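Local coordinates for hydrazine synthase subunit gamma (Candidatus Kuenenia stuttgartiensis, PDB 5C2V), which reduces nitric oxide to hydroxylamine, the first half-reaction of hydrazine synthesis, and carries two c-type hemes, one in each of two alpha-helical lobes, at residues Leu154-Arg162 / Pro259-Ser267. Residues are numbered along the deposited sequence; the frame is centred on the assembly and turned at random.
With CA (calcium ion), chain S; HEC (heme c), chain B.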
loop_
_atom_site.group_PDB
_atom_site.type_symbol
_atom_site.label_atom_id
_atom_site.label_comp_id
_atom_site.label_asym_id
_atom_site.label_seq_id
_atom_site.Cartn_x
_atom_site.Cartn_y
_atom_site.Cartn_z
ATOM N N LEU C 154 24.581 36.300 44.243
ATOM C CA LEU C 154 25.199 36.878 43.055
ATOM C C LEU C 154 25.447 38.373 43.228
ATOM O O LEU C 154 24.538 39.131 43.569
ATOM C CB LEU C 154 24.331 36.624 41.822
ATOM C CG LEU C 154 24.292 35.174 41.333
ATOM C CD1 LEU C 154 23.351 35.026 40.147
ATOM C CD2 LEU C 154 25.692 34.692 40.977
ATOM N N GLU C 155 26.686 38.789 42.984
ATOM C CA GLU C 155 27.093 40.179 43.158
ATOM C C GLU C 155 27.492 40.804 41.827
ATOM O O GLU C 155 27.863 40.099 40.890
ATOM C CB GLU C 155 28.255 40.278 44.150
ATOM C CG GLU C 155 27.973 39.675 45.518
ATOM C CD GLU C 155 27.041 40.528 46.357
ATOM O OE1 GLU C 155 26.850 41.715 46.019
ATOM O OE2 GLU C 155 26.502 40.011 47.358
ATOM N N PHE C 156 27.409 42.130 41.749
ATOM C CA PHE C 156 27.778 42.854 40.536
ATOM C C PHE C 156 29.247 42.648 40.169
ATOM O O PHE C 156 30.098 42.478 41.041
ATOM C CB PHE C 156 27.489 44.349 40.694
ATOM C CG PHE C 156 26.031 44.675 40.866
ATOM C CD1 PHE C 156 25.143 44.519 39.815
ATOM C CD2 PHE C 156 25.551 45.150 42.076
ATOM C CE1 PHE C 156 23.801 44.820 39.970
ATOM C CE2 PHE C 156 24.213 45.454 42.237
ATOM C CZ PHE C 156 23.336 45.290 41.183
ATOM N N THR C 157 29.531 42.658 38.870
ATOM C CA THR C 157 30.893 42.484 38.377
ATOM C C THR C 157 31.706 43.771 38.469
ATOM O O THR C 157 32.906 43.740 38.740
ATOM C CB THR C 157 30.906 42.005 36.911
ATOM O OG1 THR C 157 30.271 42.984 36.079
ATOM C CG2 THR C 157 30.180 40.679 36.772
ATOM N N GLY C 158 31.045 44.901 38.239
ATOM C CA GLY C 158 31.727 46.181 38.165
ATOM C C GLY C 158 32.162 46.473 36.741
ATOM O O GLY C 158 32.423 45.552 35.966
ATOM N N SER C 159 32.250 47.754 36.396
ATOM C CA SER C 159 32.541 48.155 35.023
ATOM C C SER C 159 34.034 48.136 34.694
ATOM O O SER C 159 34.847 48.705 35.424
ATOM C CB SER C 159 31.975 49.549 34.749
ATOM O OG SER C 159 32.212 49.938 33.408
ATOM N N PRO C 160 34.393 47.466 33.589
ATOM C CA PRO C 160 35.743 47.365 33.016
ATOM C C PRO C 160 36.251 48.659 32.380
ATOM O O PRO C 160 37.449 48.792 32.128
ATOM C CB PRO C 160 35.584 46.281 31.950
ATOM C CG PRO C 160 34.162 46.382 31.535
ATOM C CD PRO C 160 33.407 46.715 32.789
ATOM N N PHE C 161 35.345 49.597 32.130
ATOM C CA PHE C 161 35.618 50.744 31.268
ATOM C C PHE C 161 36.221 51.941 32.003
ATOM O O PHE C 161 36.333 53.031 31.441
ATOM C CB PHE C 161 34.340 51.158 30.537
ATOM C CG PHE C 161 33.891 50.159 29.511
ATOM C CD1 PHE C 161 34.502 50.106 28.269
ATOM C CD2 PHE C 161 32.874 49.262 29.791
ATOM C CE1 PHE C 161 34.100 49.184 27.321
ATOM C CE2 PHE C 161 32.468 48.337 28.848
ATOM C CZ PHE C 161 33.082 48.299 27.612
ATOM N N ARG C 162 36.604 51.734 33.257
ATOM C CA ARG C 162 37.176 52.802 34.068
ATOM C C ARG C 162 38.662 52.549 34.303
ATOM O O ARG C 162 39.129 51.413 34.200
ATOM C CB ARG C 162 36.445 52.921 35.406
ATOM C CG ARG C 162 34.932 52.989 35.282
ATOM C CD ARG C 162 34.325 53.833 36.390
ATOM N NE ARG C 162 34.415 53.189 37.697
ATOM C CZ ARG C 162 33.404 53.099 38.556
ATOM N NH1 ARG C 162 32.223 53.615 38.245
ATOM N NH2 ARG C 162 33.573 52.497 39.725
ATOM N N PRO C 259 14.946 48.841 36.793
ATOM C CA PRO C 259 16.146 48.017 36.967
ATOM C C PRO C 259 17.344 48.825 37.451
ATOM O O PRO C 259 17.371 50.045 37.285
ATOM C CB PRO C 259 16.409 47.465 35.556
ATOM C CG PRO C 259 15.218 47.868 34.723
ATOM C CD PRO C 259 14.663 49.087 35.372
ATOM N N THR C 260 18.322 48.146 38.039
ATOM C CA THR C 260 19.581 48.782 38.408
ATOM C C THR C 260 20.342 49.213 37.160
ATOM O O THR C 260 20.177 48.630 36.089
ATOM C CB THR C 260 20.473 47.841 39.240
ATOM O OG1 THR C 260 21.695 48.509 39.575
ATOM C CG2 THR C 260 20.794 46.575 38.457
ATOM N N LEU C 261 21.167 50.247 37.296
ATOM C CA LEU C 261 22.036 50.659 36.201
ATOM C C LEU C 261 23.432 50.067 36.370
ATOM O O LEU C 261 24.313 50.280 35.537
ATOM C CB LEU C 261 22.109 52.184 36.107
ATOM C CG LEU C 261 20.788 52.886 35.784
ATOM C CD1 LEU C 261 21.029 54.337 35.396
ATOM C CD2 LEU C 261 20.037 52.147 34.686
ATOM N N ARG C 262 23.627 49.322 37.454
ATOM C CA ARG C 262 24.888 48.628 37.689
ATOM C C ARG C 262 25.053 47.493 36.684
ATOM O O ARG C 262 24.101 46.762 36.405
ATOM C CB ARG C 262 24.954 48.088 39.119
ATOM C CG ARG C 262 24.904 49.159 40.199
ATOM C CD ARG C 262 26.221 49.915 40.306
ATOM N NE ARG C 262 27.326 49.038 40.683
ATOM C CZ ARG C 262 27.602 48.678 41.932
ATOM N NH1 ARG C 262 26.851 49.115 42.934
ATOM N NH2 ARG C 262 28.628 47.875 42.182
ATOM N N ASP C 263 26.261 47.362 36.140
ATOM C CA ASP C 263 26.574 46.351 35.130
ATOM C C ASP C 263 25.671 46.455 33.904
ATOM O O ASP C 263 25.419 45.458 33.228
ATOM C CB ASP C 263 26.471 44.941 35.718
ATOM C CG ASP C 263 27.588 44.628 36.687
ATOM O OD1 ASP C 263 28.648 45.284 36.613
ATOM O OD2 ASP C 263 27.407 43.715 37.518
ATOM N N ILE C 264 25.192 47.661 33.616
ATOM C CA ILE C 264 24.300 47.871 32.482
ATOM C C ILE C 264 25.061 47.698 31.169
ATOM O O ILE C 264 24.463 47.575 30.104
ATOM C CB ILE C 264 23.639 49.266 32.526
ATOM C CG1 ILE C 264 22.356 49.285 31.692
ATOM C CG2 ILE C 264 24.610 50.338 32.066
ATOM C CD1 ILE C 264 21.297 48.325 32.181
ATOM N N TYR C 265 26.386 47.681 31.254
ATOM C CA TYR C 265 27.218 47.429 30.086
ATOM C C TYR C 265 27.027 45.995 29.603
ATOM O O TYR C 265 27.169 45.706 28.414
ATOM C CB TYR C 265 28.693 47.683 30.412
ATOM C CG TYR C 265 29.330 46.581 31.230
ATOM C CD1 TYR C 265 29.116 46.494 32.599
ATOM C CD2 TYR C 265 30.139 45.624 30.630
ATOM C CE1 TYR C 265 29.692 45.484 33.350
ATOM C CE2 TYR C 265 30.719 44.611 31.373
ATOM C CZ TYR C 265 30.493 44.547 32.731
ATOM O OH TYR C 265 31.070 43.541 33.472
ATOM N N ALA C 266 26.710 45.101 30.537
ATOM C CA ALA C 266 26.636 43.673 30.246
ATOM C C ALA C 266 25.223 43.159 29.958
ATOM O O ALA C 266 25.054 41.987 29.626
ATOM C CB ALA C 266 27.246 42.883 31.396
ATOM N N SER C 267 24.213 44.019 30.063
ATOM C CA SER C 267 22.867 43.597 29.684
ATOM C C SER C 267 22.730 43.743 28.186
ATOM O O SER C 267 22.793 44.845 27.653
ATOM C CB SER C 267 21.782 44.424 30.390
ATOM O OG SER C 267 20.547 44.391 29.668
HETATM CA CA CA S . 18.433 43.029 29.005
HETATM FE FE HEC B . 15.760 54.895 33.468
HETATM C CHA HEC B . 15.326 51.640 32.460
HETATM C CHB HEC B . 18.910 54.896 32.134
HETATM C CHC HEC B . 15.909 58.323 33.811
HETATM C CHD HEC B . 12.782 54.857 35.132
HETATM N NA HEC B . 16.900 53.527 32.457
HETATM C C1A HEC B . 16.549 52.217 32.191
HETATM C C2A HEC B . 17.691 51.568 31.578
HETATM C C3A HEC B . 18.679 52.463 31.488
HETATM C C4A HEC B . 18.203 53.717 32.037
HETATM C CMA HEC B . 20.084 52.205 30.902
HETATM C CAA HEC B . 17.758 50.095 31.117
HETATM C CBA HEC B . 17.726 49.176 32.335
HETATM C CGA HEC B . 17.555 47.746 31.892
HETATM O O1A HEC B . 17.784 46.830 32.720
HETATM O O2A HEC B . 17.194 47.524 30.707
HETATM N NB HEC B . 17.187 56.342 33.119
HETATM C C1B HEC B . 18.360 56.128 32.419
HETATM C C2B HEC B . 18.894 57.418 32.035
HETATM C C3B HEC B . 18.068 58.365 32.504
HETATM C C4B HEC B . 16.974 57.705 33.191
HETATM C CMB HEC B . 20.202 57.632 31.240
HETATM C CAB HEC B . 18.219 59.896 32.344
HETATM C CBB HEC B . 17.971 60.311 30.877
HETATM N NC HEC B . 14.568 56.328 34.316
HETATM C C1C HEC B . 14.807 57.688 34.348
HETATM C C2C HEC B . 13.648 58.329 34.938
HETATM C C3C HEC B . 12.843 57.367 35.406
HETATM C C4C HEC B . 13.367 56.092 34.954
HETATM C CMC HEC B . 13.571 59.828 35.303
HETATM C CAC HEC B . 11.514 57.565 36.173
HETATM C CBC HEC B . 10.451 58.218 35.263
HETATM N ND HEC B . 14.302 53.436 33.811
HETATM C C1D HEC B . 13.076 53.722 34.406
HETATM C C2D HEC B . 12.159 52.636 34.135
HETATM C C3D HEC B . 12.963 51.628 33.300
HETATM C C4D HEC B . 14.277 52.213 33.148
HETATM C CMD HEC B . 10.690 52.516 34.595
HETATM C CAD HEC B . 12.480 50.279 32.723
HETATM C CBD HEC B . 11.418 50.538 31.660
HETATM C CGD HEC B . 11.162 49.277 30.880
HETATM O O1D HEC B . 10.351 49.322 29.918
HETATM O O2D HEC B . 11.770 48.229 31.219
HETATM O O HOH W 1 19.926 41.390 28.178
HETATM O O HOH W 2 18.673 42.114 31.225
#
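The carboxylate of D263 faces the backbone of T157 and G158 and takes one N-H on each oxygen. T157 N reaches D263 OD2 at 2.7 Å, and G158 N reaches D263 OD1 at 2.9 Å with a more bent angle of 138°. Both oxygens use their syn lone pairs, so the two bonds together fix the rotation of the carboxylate. D263 is the third residue of the type II beta turn L261-I264 and opens the type I turn D263-A266. T157 OG1 meets Y265 OH at 2.8 Å in a hydrogen bond, near the ring plane at its edge. A chi1 of 61° swings OG1 over its own backbone, close to phenol and carboxylate. The Y265 ring is sandwiched: P160 CD makes a CH-pi contact over one face, 3.8 Å from the ring centroid, and A266 CB covers the other. F161 CE2 touches Y265 CD2 at 4.0 Å. At the other end, R262 CB lies over a face of the F156 ring, 3.6 Å from its centroid. Two kinks along the R262 chain bring one guanidinium face against F156 CD2, at the ring's rim, the planes 34° apart; R262 NH1 is hydrogen-bonded to A199 O. P259, L261 and I264 line the pocket of heme 2, and S267 OG binds a calcium ion together with N90, T269 and two waters. The contact thus ties the connection between helices 141-152 and 170-179 to the loop between strand 256-257 and helix 301-312, with M119 of the beta subunit packing on F161 and Y265.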